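Local structure of beta-galacturonidase (Eisenbergiella tayi, 6NCW) at residues E6-R11 with V143-G148; R254-E259 with Y403-S408; E423-N428 with K459-T464. The protein hydrolyses beta-linked galacturonides as a family 2 glycoside hydrolase related to the beta-glucuronidases. All blocks are in the same frame, centred on the assembly; numbering follows the deposited sequence.

Interaction 1: E6-R11 with V143-G148; sequences ETHKIR and VLEELG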
loop_
_atom_site.group_PDB
_atom_site.type_symbol
_atom_site.label_atom_id
_atom_site.label_comp_id
_atom_site.label_asym_id
_atom_site.label_seq_id
_atom_site.Cartn_x
_atom_site.Cartn_y
_atom_site.Cartn_z
ATOM N N GLU A 6 30.206 31.380 -3.750
ATOM C CA GLU A 6 29.848 32.784 -3.558
ATOM C C GLU A 6 30.036 33.547 -4.862
ATOM O O GLU A 6 31.102 33.495 -5.484
ATOM C CB GLU A 6 30.670 33.428 -2.438
ATOM C CG GLU A 6 30.357 32.877 -1.039
ATOM C CD GLU A 6 28.896 33.084 -0.592
ATOM O OE1 GLU A 6 28.498 34.232 -0.285
ATOM O OE2 GLU A 6 28.139 32.083 -0.535
ATOM N N THR A 7 28.987 34.235 -5.288
ATOM C CA THR A 7 29.032 34.999 -6.521
ATOM C C THR A 7 29.481 36.441 -6.312
ATOM O O THR A 7 29.524 37.197 -7.287
ATOM C CB THR A 7 27.659 34.994 -7.194
ATOM O OG1 THR A 7 26.689 35.517 -6.283
ATOM C CG2 THR A 7 27.275 33.573 -7.591
ATOM N N HIS A 8 29.781 36.839 -5.076
ATOM C CA HIS A 8 30.205 38.207 -4.773
ATOM C C HIS A 8 31.077 38.204 -3.532
ATOM O O HIS A 8 30.705 37.611 -2.520
ATOM C CB HIS A 8 29.013 39.137 -4.530
ATOM C CG HIS A 8 28.163 39.363 -5.735
ATOM N ND1 HIS A 8 28.599 40.080 -6.828
ATOM C CD2 HIS A 8 26.901 38.958 -6.025
ATOM C CE1 HIS A 8 27.639 40.110 -7.741
ATOM N NE2 HIS A 8 26.598 39.442 -7.275
ATOM N N LYS A 9 32.229 38.866 -3.612
ATOM C CA LYS A 9 32.986 39.251 -2.426
ATOM C C LYS A 9 32.965 40.752 -2.183
ATOM O O LYS A 9 32.938 41.173 -1.027
ATOM C CB LYS A 9 34.447 38.784 -2.518
ATOM C CG LYS A 9 34.679 37.253 -2.520
ATOM C CD LYS A 9 33.643 36.473 -1.657
ATOM C CE LYS A 9 34.159 35.087 -1.205
ATOM N NZ LYS A 9 35.089 34.485 -2.214
ATOM N N ILE A 10 32.925 41.564 -3.239
ATOM C CA ILE A 10 32.899 43.015 -3.068
ATOM C C ILE A 10 31.479 43.514 -2.842
ATOM O O ILE A 10 31.204 44.218 -1.866
ATOM C CB ILE A 10 33.561 43.717 -4.274
ATOM C CG1 ILE A 10 35.071 43.477 -4.279
ATOM C CG2 ILE A 10 33.277 45.209 -4.247
ATOM C CD1 ILE A 10 35.759 44.013 -5.504
ATOM N N ARG A 11 30.557 43.182 -3.739
ATOM C CA ARG A 11 29.197 43.688 -3.609
ATOM C C ARG A 11 28.585 43.238 -2.284
ATOM O O ARG A 11 28.801 42.107 -1.839
ATOM C CB ARG A 11 28.338 43.214 -4.783
ATOM C CG ARG A 11 26.931 43.810 -4.824
ATOM C CD ARG A 11 26.116 43.205 -5.970
ATOM N NE ARG A 11 26.838 43.288 -7.234
ATOM C CZ ARG A 11 26.333 42.948 -8.416
ATOM N NH1 ARG A 11 25.089 42.487 -8.509
ATOM N NH2 ARG A 11 27.075 43.066 -9.508
ATOM N N VAL A 143 17.407 37.626 -3.000
ATOM C CA VAL A 143 18.687 38.231 -2.639
ATOM C C VAL A 143 18.549 39.748 -2.653
ATOM O O VAL A 143 18.065 40.320 -3.637
ATOM C CB VAL A 143 19.823 37.805 -3.589
ATOM C CG1 VAL A 143 21.126 38.504 -3.188
ATOM C CG2 VAL A 143 20.019 36.308 -3.540
ATOM N N LEU A 144 18.983 40.394 -1.566
ATOM C CA LEU A 144 19.079 41.850 -1.482
ATOM C C LEU A 144 20.530 42.271 -1.685
ATOM O O LEU A 144 21.421 41.780 -0.991
ATOM C CB LEU A 144 18.585 42.370 -0.132
ATOM C CG LEU A 144 18.908 43.860 0.148
ATOM C CD1 LEU A 144 18.081 44.795 -0.723
ATOM C CD2 LEU A 144 18.735 44.213 1.641
ATOM N N GLU A 145 20.758 43.173 -2.633
ATOM C CA GLU A 145 22.080 43.685 -2.953
ATOM C C GLU A 145 22.064 45.201 -2.824
ATOM O O GLU A 145 21.139 45.862 -3.308
ATOM C CB GLU A 145 22.500 43.296 -4.368
ATOM C CG GLU A 145 22.566 41.799 -4.613
ATOM C CD GLU A 145 22.852 41.488 -6.063
ATOM O OE1 GLU A 145 22.720 42.422 -6.877
ATOM O OE2 GLU A 145 23.200 40.329 -6.395
ATOM N N GLU A 146 23.082 45.742 -2.169
ATOM C CA GLU A 146 23.257 47.180 -2.040
ATOM C C GLU A 146 24.314 47.608 -3.046
ATOM O O GLU A 146 25.437 47.096 -3.027
ATOM C CB GLU A 146 23.627 47.562 -0.605
ATOM C CG GLU A 146 22.374 47.674 0.269
ATOM C CD GLU A 146 22.628 48.039 1.721
ATOM O OE1 GLU A 146 22.926 49.224 2.008
ATOM O OE2 GLU A 146 22.494 47.135 2.581
ATOM N N LEU A 147 23.934 48.499 -3.955
ATOM C CA LEU A 147 24.772 48.872 -5.084
ATOM C C LEU A 147 25.354 50.268 -4.891
ATOM O O LEU A 147 24.950 51.035 -4.006
ATOM C CB LEU A 147 23.968 48.828 -6.383
ATOM C CG LEU A 147 23.260 47.501 -6.682
ATOM C CD1 LEU A 147 22.412 47.657 -7.917
ATOM C CD2 LEU A 147 24.289 46.402 -6.875
ATOM N N GLY A 148 26.309 50.587 -5.750
ATOM C CA GLY A 148 26.846 51.912 -5.884
ATOM C C GLY A 148 26.274 52.618 -7.090
ATOM O O GLY A 148 25.074 52.527 -7.380
#

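Interaction 2: R254-E259 with Y403-S408; sequences REIRTE and YRPRSS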
loop_
_atom_site.group_PDB
_atom_site.type_symbol
_atom_site.label_atom_id
_atom_site.label_comp_id
_atom_site.label_asym_id
_atom_site.label_seq_id
_atom_site.Cartn_x
_atom_site.Cartn_y
_atom_site.Cartn_z
ATOM N N ARG A 254 34.952 22.967 -22.096
ATOM C CA ARG A 254 34.535 21.840 -22.915
ATOM C C ARG A 254 33.941 22.364 -24.210
ATOM O O ARG A 254 33.387 23.464 -24.255
ATOM C CB ARG A 254 33.515 20.937 -22.192
ATOM C CG ARG A 254 32.264 21.665 -21.669
ATOM C CD ARG A 254 31.132 21.495 -22.625
ATOM N NE ARG A 254 29.955 22.297 -22.304
ATOM C CZ ARG A 254 29.647 23.443 -22.900
ATOM N NH1 ARG A 254 30.445 23.952 -23.829
ATOM N NH2 ARG A 254 28.532 24.075 -22.572
ATOM N N GLU A 255 34.040 21.557 -25.257
ATOM C CA GLU A 255 33.440 21.874 -26.543
ATOM C C GLU A 255 32.247 20.959 -26.784
ATOM O O GLU A 255 32.331 19.748 -26.564
ATOM C CB GLU A 255 34.457 21.717 -27.678
ATOM C CG GLU A 255 33.903 22.086 -29.035
ATOM C CD GLU A 255 34.904 21.820 -30.172
ATOM O OE1 GLU A 255 35.461 22.807 -30.706
ATOM O OE2 GLU A 255 35.142 20.631 -30.513
ATOM N N ILE A 256 31.146 21.535 -27.248
ATOM C CA ILE A 256 29.995 20.756 -27.668
ATOM C C ILE A 256 29.669 21.178 -29.093
ATOM O O ILE A 256 29.455 22.365 -29.361
ATOM C CB ILE A 256 28.785 20.936 -26.731
ATOM C CG1 ILE A 256 27.625 20.084 -27.220
ATOM C CG2 ILE A 256 28.341 22.384 -26.644
ATOM C CD1 ILE A 256 27.844 18.629 -26.963
ATOM N N ARG A 257 29.691 20.223 -30.015
ATOM C CA ARG A 257 29.314 20.511 -31.392
ATOM C C ARG A 257 28.753 19.240 -32.007
ATOM O O ARG A 257 28.970 18.139 -31.497
ATOM C CB ARG A 257 30.499 21.057 -32.212
ATOM C CG ARG A 257 31.739 20.202 -32.179
ATOM C CD ARG A 257 32.900 20.781 -33.016
ATOM N NE ARG A 257 34.017 19.837 -33.022
ATOM C CZ ARG A 257 34.267 18.972 -34.004
ATOM N NH1 ARG A 257 33.495 18.940 -35.090
ATOM N NH2 ARG A 257 35.298 18.136 -33.901
ATOM N N THR A 258 28.009 19.404 -33.099
ATOM C CA THR A 258 27.554 18.273 -33.889
ATOM C C THR A 258 28.369 18.188 -35.170
ATOM O O THR A 258 28.803 19.201 -35.728
ATOM C CB THR A 258 26.067 18.373 -34.237
ATOM O OG1 THR A 258 25.839 19.545 -35.032
ATOM C CG2 THR A 258 25.231 18.455 -32.978
ATOM N N GLU A 259 28.568 16.957 -35.625
ATOM C CA GLU A 259 29.270 16.688 -36.872
ATOM C C GLU A 259 28.611 15.453 -37.466
ATOM O O GLU A 259 28.719 14.360 -36.897
ATOM C CB GLU A 259 30.760 16.469 -36.618
ATOM C CG GLU A 259 31.586 16.179 -37.842
ATOM C CD GLU A 259 33.067 16.124 -37.511
ATOM O OE1 GLU A 259 33.705 17.202 -37.408
ATOM O OE2 GLU A 259 33.590 15.001 -37.331
ATOM N N TYR A 403 26.844 29.019 -30.112
ATOM C CA TYR A 403 27.732 27.863 -30.098
ATOM C C TYR A 403 27.055 26.548 -29.720
ATOM O O TYR A 403 27.291 25.532 -30.387
ATOM C CB TYR A 403 28.914 28.148 -29.162
ATOM C CG TYR A 403 29.614 29.444 -29.542
ATOM C CD1 TYR A 403 29.571 30.564 -28.715
ATOM C CD2 TYR A 403 30.273 29.558 -30.762
ATOM C CE1 TYR A 403 30.200 31.756 -29.086
ATOM C CE2 TYR A 403 30.900 30.740 -31.142
ATOM C CZ TYR A 403 30.863 31.834 -30.311
ATOM O OH TYR A 403 31.492 33.001 -30.711
ATOM N N ARG A 404 26.195 26.524 -28.697
ATOM C CA ARG A 404 25.555 25.272 -28.306
ATOM C C ARG A 404 24.540 24.808 -29.349
ATOM O O ARG A 404 23.846 25.620 -29.969
ATOM C CB ARG A 404 24.842 25.416 -26.967
ATOM C CG ARG A 404 25.721 25.425 -25.732
ATOM C CD ARG A 404 24.830 25.680 -24.537
ATOM N NE ARG A 404 25.479 25.564 -23.242
ATOM C CZ ARG A 404 25.915 26.603 -22.529
ATOM N NH1 ARG A 404 25.788 27.840 -23.008
ATOM N NH2 ARG A 404 26.459 26.402 -21.331
ATOM N N PRO A 405 24.406 23.501 -29.537
ATOM C CA PRO A 405 23.347 22.985 -30.412
ATOM C C PRO A 405 21.962 23.231 -29.823
ATOM O O PRO A 405 21.795 23.486 -28.628
ATOM C CB PRO A 405 23.654 21.485 -30.494
ATOM C CG PRO A 405 24.392 21.184 -29.255
ATOM C CD PRO A 405 25.216 22.421 -28.952
ATOM N N ARG A 406 20.960 23.164 -30.694
ATOM C CA ARG A 406 19.567 23.366 -30.317
ATOM C C ARG A 406 18.727 22.197 -30.801
ATOM O O ARG A 406 19.096 21.495 -31.750
ATOM C CB ARG A 406 18.994 24.655 -30.913
ATOM C CG ARG A 406 19.877 25.878 -30.713
ATOM C CD ARG A 406 19.546 26.967 -31.756
ATOM N NE ARG A 406 20.037 26.593 -33.077
ATOM C CZ ARG A 406 19.846 27.305 -34.181
ATOM N NH1 ARG A 406 19.178 28.450 -34.134
ATOM N NH2 ARG A 406 20.332 26.875 -35.331
ATOM N N SER A 407 17.567 22.015 -30.160
ATOM C CA SER A 407 16.650 20.936 -30.515
ATOM C C SER A 407 15.270 21.237 -29.932
ATOM O O SER A 407 15.045 22.275 -29.306
ATOM C CB SER A 407 17.172 19.585 -30.022
ATOM O OG SER A 407 16.516 18.503 -30.667
ATOM N N SER A 408 14.345 20.309 -30.154
ATOM C CA SER A 408 12.989 20.353 -29.614
ATOM C C SER A 408 12.491 18.916 -29.552
ATOM O O SER A 408 12.621 18.189 -30.537
ATOM C CB SER A 408 12.056 21.188 -30.498
ATOM O OG SER A 408 10.716 21.136 -30.024
#

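Interaction 3: E423-N428 with K459-T464; sequences EVVSYN and KPFLIT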
loop_
_atom_site.group_PDB
_atom_site.type_symbol
_atom_site.label_atom_id
_atom_site.label_comp_id
_atom_site.label_asym_id
_atom_site.label_seq_id
_atom_site.Cartn_x
_atom_site.Cartn_y
_atom_site.Cartn_z
ATOM N N GLU A 423 19.870 21.630 -34.720
ATOM C CA GLU A 423 21.057 20.813 -34.944
ATOM C C GLU A 423 20.826 19.343 -34.622
ATOM O O GLU A 423 21.519 18.480 -35.172
ATOM C CB GLU A 423 22.231 21.317 -34.105
ATOM C CG GLU A 423 22.871 22.595 -34.619
ATOM C CD GLU A 423 21.996 23.806 -34.415
ATOM O OE1 GLU A 423 21.283 23.899 -33.378
ATOM O OE2 GLU A 423 22.016 24.669 -35.303
ATOM N N VAL A 424 19.919 19.041 -33.701
ATOM C CA VAL A 424 19.612 17.671 -33.310
ATOM C C VAL A 424 18.120 17.456 -33.483
ATOM O O VAL A 424 17.324 18.350 -33.167
ATOM C CB VAL A 424 20.042 17.389 -31.855
ATOM C CG1 VAL A 424 19.745 15.928 -31.459
ATOM C CG2 VAL A 424 21.512 17.701 -31.683
ATOM N N VAL A 425 17.744 16.282 -34.018
ATOM C CA VAL A 425 16.342 15.865 -34.112
ATOM C C VAL A 425 16.001 15.012 -32.899
ATOM O O VAL A 425 16.711 14.047 -32.595
ATOM C CB VAL A 425 16.084 15.074 -35.403
ATOM C CG1 VAL A 425 14.612 14.690 -35.480
ATOM C CG2 VAL A 425 16.539 15.858 -36.639
ATOM N N SER A 426 14.909 15.343 -32.213
ATOM C CA SER A 426 14.531 14.640 -30.991
ATOM C C SER A 426 13.060 14.266 -31.018
ATOM O O SER A 426 12.215 15.060 -31.444
ATOM C CB SER A 426 14.823 15.500 -29.757
ATOM O OG SER A 426 16.178 15.872 -29.755
ATOM N N TYR A 427 12.755 13.056 -30.549
ATOM C CA TYR A 427 11.394 12.542 -30.577
ATOM C C TYR A 427 11.011 11.892 -29.253
ATOM O O TYR A 427 11.813 11.196 -28.634
ATOM C CB TYR A 427 11.233 11.556 -31.722
ATOM C CG TYR A 427 10.619 12.221 -32.933
ATOM C CD1 TYR A 427 11.411 12.770 -33.944
ATOM C CD2 TYR A 427 9.248 12.336 -33.044
ATOM C CE1 TYR A 427 10.825 13.400 -35.059
ATOM C CE2 TYR A 427 8.659 12.951 -34.137
ATOM C CZ TYR A 427 9.437 13.478 -35.138
ATOM O OH TYR A 427 8.795 14.082 -36.202
ATOM N N ASN A 428 9.796 12.181 -28.805
ATOM C CA ASN A 428 9.156 11.483 -27.694
ATOM C C ASN A 428 8.313 10.344 -28.261
ATOM O O ASN A 428 7.416 10.583 -29.079
ATOM C CB ASN A 428 8.272 12.442 -26.899
ATOM C CG ASN A 428 9.037 13.648 -26.395
ATOM O OD1 ASN A 428 10.267 13.619 -26.309
ATOM N ND2 ASN A 428 8.317 14.712 -26.044
ATOM N N LYS A 459 21.237 14.351 -39.402
ATOM C CA LYS A 459 21.566 15.023 -38.151
ATOM C C LYS A 459 21.599 14.033 -36.991
ATOM O O LYS A 459 21.107 12.904 -37.105
ATOM C CB LYS A 459 20.540 16.119 -37.866
ATOM C CG LYS A 459 20.595 17.323 -38.793
ATOM C CD LYS A 459 19.304 18.116 -38.635
ATOM C CE LYS A 459 19.329 19.371 -39.443
ATOM N NZ LYS A 459 18.170 20.250 -39.177
ATOM N N PRO A 460 22.205 14.403 -35.860
ATOM C CA PRO A 460 22.107 13.545 -34.672
ATOM C C PRO A 460 20.655 13.392 -34.238
ATOM O O PRO A 460 19.832 14.283 -34.442
ATOM C CB PRO A 460 22.930 14.297 -33.621
ATOM C CG PRO A 460 23.839 15.182 -34.411
ATOM C CD PRO A 460 23.061 15.576 -35.618
ATOM N N PHE A 461 20.351 12.255 -33.620
ATOM C CA PHE A 461 18.984 11.872 -33.278
ATOM C C PHE A 461 18.961 11.379 -31.840
ATOM O O PHE A 461 19.764 10.516 -31.468
ATOM C CB PHE A 461 18.478 10.792 -34.260
ATOM C CG PHE A 461 17.120 10.183 -33.908
ATOM C CD1 PHE A 461 15.944 10.902 -34.077
ATOM C CD2 PHE A 461 17.030 8.871 -33.471
ATOM C CE1 PHE A 461 14.704 10.335 -33.779
ATOM C CE2 PHE A 461 15.795 8.297 -33.178
ATOM C CZ PHE A 461 14.639 9.032 -33.330
ATOM N N LEU A 462 18.045 11.926 -31.038
ATOM C CA LEU A 462 17.837 11.520 -29.650
ATOM C C LEU A 462 16.384 11.105 -29.451
ATOM O O LEU A 462 15.484 11.694 -30.056
ATOM C CB LEU A 462 18.173 12.665 -28.674
ATOM C CG LEU A 462 19.634 13.026 -28.427
ATOM C CD1 LEU A 462 19.736 14.320 -27.646
ATOM C CD2 LEU A 462 20.340 11.876 -27.697
ATOM N N ILE A 463 16.163 10.080 -28.625
ATOM C CA ILE A 463 14.850 9.800 -28.040
ATOM C C ILE A 463 14.758 10.598 -26.739
ATOM O O ILE A 463 15.409 10.262 -25.744
ATOM C CB ILE A 463 14.642 8.303 -27.774
ATOM C CG1 ILE A 463 14.673 7.496 -29.081
ATOM C CG2 ILE A 463 13.317 8.079 -27.011
ATOM C CD1 ILE A 463 13.687 7.998 -30.117
ATOM N N THR A 464 13.967 11.664 -26.742
ATOM C CA THR A 464 13.919 12.547 -25.587
ATOM C C THR A 464 12.879 12.121 -24.559
ATOM O O THR A 464 12.885 12.668 -23.448
ATOM C CB THR A 464 13.664 14.000 -26.025
ATOM O OG1 THR A 464 12.768 14.032 -27.147
ATOM C CG2 THR A 464 14.987 14.650 -26.394
#

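Interaction 1: E6-R11 with V143-G148
Arg11 reaches Glu145 through a single salt-bridged hydrogen bond, NH1 of Arg11 to OE1 of Glu145 at 2.9 Å, with an N-H...O angle of 148°. The oxygen lies close to the guanidinium plane, yet the donor approaches it from above the carboxylate, whose plane stands 84° from that of the guanidinium; the two groups therefore do not form a flat, two-pronged pair. CG of Arg11 lies anti to the backbone N (chi1 -174°), and a bend at chi3 turns the head toward the carboxylate. One guanidinium face receives CE1 of His8, 3.2 Å above its centre. Leu147 CD2 also lies over a face of the group and rests 3.8 Å from Arg11 CD. The other carboxylate oxygen, Glu145 OE2, stays 3.6 Å from His8 NE2.

Further partners surround both charged groups. Arg11 NE pairs with Asp245 and its NH2 with the carbonyl of Leu152, whereas Arg69 of strand 68-72 gives Glu145 OE1 a second cation. Asp246 bonds His8 ND1 and the backbone N of Arg11. This buried ion network lies where the N-terminal beta domain, with strands 12-15, 142-147 and 68-72, joins the immunoglobulin-like sandwich of GH2 enzymes.

Interaction 2: R254-E259 with Y403-S408
The guanidinium groups of Arg254 and Arg404 meet with their planes 84° apart, and Arg404 lies at the edge of the Arg254 group, near its plane. The closest atoms are Arg254 NH2 and Arg404 NH2 at 3.4 Å; as both are donors, this is an approach of like charges and not a bond. CG2 of Ile256 sits over one face of the Arg254 guanidinium, 3.8 Å above the plane and displaced toward its rim. A third guanidinium, that of Arg257, points away from the contact and has Glu255 and Glu259 at its edge, in its plane, though each carboxylate oxygen is met from above its own plane; the three residues form a salt-bridge network.

Acceptors outside the pair probably make the close approach tolerable. Arg254 NE is bound by the carbonyl of Pro368 and Arg404 NE by that of Ile370, while Asp401 forms a salt bridge with Arg404 NH1 and would probably offset part of the repulsion.

Beside these heads the contact is apolar. With CG1 anti to its backbone N (chi1 -179°), Ile256 bears on the Pro405 ring through both branches: CG1 of Ile256 is 3.8 Å from Pro405 CD, and CG2 of Ile256 is 3.9 Å from the same CD. CG2 of Ile256 also reaches Arg404 CG at 4.1 Å, so the aliphatic stem of that arginine extends the apolar contact. Farther along, Thr258 CG2 approaches Pro405 CB at 4.2 Å.

No hydrogen bond crosses between the segments, which excludes direct strand pairing here. Strand 256-259 pairs instead with 262-265, whose Ile263 also packs on Ile256. Contacts with Pro368, Tyr371, Pro405 and Pro460 are consistent with an antiparallel beta hairpin that covers the N-terminal end of the strands of the GH2 TIM barrel.

Interaction 3: E423-N428 with K459-T464
Val425, Tyr427 and Phe461 form an apolar cluster on one face of this parallel strand pair. Phe461 CD1 lies 4.3 Å from Val425 CG1, and its CE1 is 4.1 Å from Tyr427 CD1, which stands at the edge of the phenylalanine ring; the two aromatic side chains cross at about a right angle. Phe461 is placed there by having CG anti to the backbone N (chi1 173°). The reverse face carries Ser426 and Leu462: Thr464 CG2 presses tightly on Ser426 CB at 3.5 Å, and Val424 CG1 touches Leu462 CD1.

Backbone bonds run Val425 N to Pro460 O, Leu462 N to Val425 O, Tyr427 N to Leu462 O and Thr464 N to Tyr427 O, the last more bent (143°). At the polar end Thr464 OG1 donates to Asn428 OD1 at 2.7 Å. This bond helps fix the Asn428 amide, whose ND2 serves Asn377, a galacturonate-binding residue, and Glu378.

Helix 439-453 connects the strands, whose segment axes differ by 27°, and packs over the Tyr427 and Phe461 face through Leu446, Tyr447 and Ile450. Ser426, Leu462 and Thr464 touch Trp331 of strand 329-333, and strands 406-410 and 504-509 flank the pair.

The three contacts follow one another in series along the chain. Interaction 1 belongs to the N-terminal beta domain, its centre about 33 Å from that of interaction 2 and about 41 Å from that of interaction 3, and it touches neither. Interactions 2 and 3 share the TIM barrel, with centres about 12 Å apart, and meet directly because strands 406-410 and 425-428 are neighbours in its sheet: Arg406 NH2 forms a salt bridge with Glu423 OE2 at 2.8 Å, and Ser407 OG probably bonds to Val424 O. Interaction 2 lies where the hairpin meets the N-terminal end of strand 406-410, whereas interaction 3 runs up to the galacturonate site beside Asn377 and Glu465, on the opposite side of the chain's centre from interaction 1.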